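PDB 3R0O: carnitinyl-CoA dehydratase from Mycobacterium avium, which probably catalyses the reversible dehydration of carnitinyl-CoA to crotonobetainyl-CoA. Local coordinates for residues R14-V18 / T29-P33. Numbering follows the deposited sequence.
Sequences RQAAV and TIDRP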
loop_
_atom_site.group_PDB
_atom_site.type_symbol
_atom_site.label_atom_id
_atom_site.label_comp_id
_atom_site.label_asym_id
_atom_site.label_seq_id
_atom_site.Cartn_x
_atom_site.Cartn_y
_atom_site.Cartn_z
ATOM N N ARG A 14 8.957 -34.819 23.890
ATOM C CA ARG A 14 9.541 -34.349 22.609
ATOM C C ARG A 14 9.661 -32.822 22.578
ATOM O O ARG A 14 8.896 -32.117 23.244
ATOM C CB ARG A 14 8.688 -34.801 21.416
ATOM N N GLN A 15 10.611 -32.325 21.784
ATOM C CA GLN A 15 10.846 -30.902 21.624
ATOM C C GLN A 15 9.678 -30.251 20.876
ATOM O O GLN A 15 9.143 -30.838 19.937
ATOM C CB GLN A 15 12.129 -30.717 20.842
ATOM C CG GLN A 15 13.073 -29.695 21.403
ATOM C CD GLN A 15 14.509 -29.936 20.940
ATOM O OE1 GLN A 15 14.759 -30.736 20.037
ATOM N NE2 GLN A 15 15.458 -29.244 21.568
ATOM N N ALA A 16 9.286 -29.046 21.289
ATOM C CA ALA A 16 8.103 -28.390 20.731
ATOM C C ALA A 16 8.403 -27.790 19.355
ATOM O O ALA A 16 7.539 -27.717 18.502
ATOM C CB ALA A 16 7.599 -27.336 21.671
ATOM N N ALA A 17 9.642 -27.359 19.169
ATOM C CA ALA A 17 10.143 -26.889 17.882
ATOM C C ALA A 17 11.616 -27.259 17.816
ATOM O O ALA A 17 12.301 -27.209 18.841
ATOM C CB ALA A 17 9.961 -25.362 17.734
ATOM N N VAL A 18 12.088 -27.635 16.629
ATOM C CA VAL A 18 13.502 -27.977 16.408
ATOM C C VAL A 18 14.170 -26.973 15.468
ATOM O O VAL A 18 13.489 -26.325 14.662
ATOM C CB VAL A 18 13.673 -29.422 15.856
ATOM C CG1 VAL A 18 13.270 -30.443 16.913
ATOM C CG2 VAL A 18 12.849 -29.632 14.602
ATOM N N THR A 29 11.425 -25.624 12.727
ATOM C CA THR A 29 10.238 -26.395 12.433
ATOM C C THR A 29 9.435 -26.440 13.705
ATOM O O THR A 29 9.907 -26.976 14.727
ATOM C CB THR A 29 10.585 -27.845 11.976
ATOM O OG1 THR A 29 11.421 -27.799 10.807
ATOM C CG2 THR A 29 9.321 -28.637 11.662
ATOM N N ILE A 30 8.222 -25.889 13.661
ATOM C CA ILE A 30 7.274 -26.110 14.746
ATOM C C ILE A 30 6.855 -27.566 14.690
ATOM O O ILE A 30 6.344 -28.020 13.670
ATOM C CB ILE A 30 6.046 -25.208 14.657
ATOM C CG1 ILE A 30 6.484 -23.726 14.730
ATOM C CG2 ILE A 30 5.047 -25.609 15.759
ATOM C CD1 ILE A 30 5.347 -22.717 14.447
ATOM N N ASP A 31 7.106 -28.305 15.774
ATOM C CA ASP A 31 6.952 -29.753 15.733
ATOM C C ASP A 31 5.927 -30.282 16.720
ATOM O O ASP A 31 6.279 -30.978 17.674
ATOM C CB ASP A 31 8.307 -30.428 15.952
ATOM C CG ASP A 31 8.307 -31.923 15.559
ATOM O OD1 ASP A 31 7.341 -32.445 14.934
ATOM O OD2 ASP A 31 9.305 -32.578 15.891
ATOM N N ARG A 32 4.654 -29.944 16.501
ATOM C CA ARG A 32 3.552 -30.512 17.287
ATOM C C ARG A 32 2.411 -30.904 16.351
ATOM O O ARG A 32 1.310 -30.372 16.466
ATOM C CB ARG A 32 3.034 -29.529 18.344
ATOM C CG ARG A 32 4.059 -29.045 19.380
ATOM C CD ARG A 32 3.421 -28.086 20.392
ATOM N NE ARG A 32 2.409 -28.706 21.254
ATOM C CZ ARG A 32 1.191 -28.210 21.488
ATOM N NH1 ARG A 32 0.789 -27.067 20.931
ATOM N NH2 ARG A 32 0.356 -28.853 22.289
ATOM N N PRO A 33 2.660 -31.853 15.424
ATOM C CA PRO A 33 1.651 -32.053 14.356
ATOM C C PRO A 33 0.334 -32.679 14.833
ATOM O O PRO A 33 -0.682 -32.538 14.162
ATOM C CB PRO A 33 2.366 -32.957 13.340
ATOM C CG PRO A 33 3.473 -33.651 14.134
ATOM C CD PRO A 33 3.876 -32.664 15.216
HETATM O O HOH W 1 10.426 -32.712 18.228
#
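Val18 and Thr29 form an antiparallel hydrogen-bonded pair at the open end of the hairpin made by strands 17-22 and 25-30, at the edge of the main sheet, where the first of these strands is outermost within the chain. Two backbone bonds close the pair: Val18 N gives its hydrogen to Thr29 O at 3.0 Å. Thr29 N returns one to Val18 O at 2.9 Å. One step on, Ala17 faces Ile30 as a non-hydrogen-bonded pair, and the Ala17 CA-H makes a bent C-H...O contact with Thr29 O (CA to O 3.2 Å), giving that oxygen a second, weaker partner. Past the last strand residues the bonding persists, for Asp31 N reaches Ala16 O at 2.8 Å, and the two segments diverge past this bond.

The side chains sort by face. Val18 and Thr29 lie alongside each other and point the same way, with Val18 CG2 3.9 Å from Thr29 CB; a chi1 of -67° sets this methyl between the backbone N and the carbonyl carbon. Ala17 and Ile30 project from the other, buried face, and Ala17 rests on Ala46 of helix 41-56. Where the strands separate, a water bridges them, donating to Gln15 O and, at 2.6 Å, to Asp31 OD2; the carboxylate swings there with CG anti to the backbone N (chi1 -165°). Arg32 passes its CG by Ala16 O at 3.8 Å, then bends at chi3, and its guanidinium leaves the hairpin for Ala38 O and a salt bridge with Asp78.

Strand 25-30 in turn runs parallel to 62-67, so the hairpin adds an antiparallel edge strand to an otherwise parallel sheet, the N-terminal β-hairpin with which the crotonase fold opens.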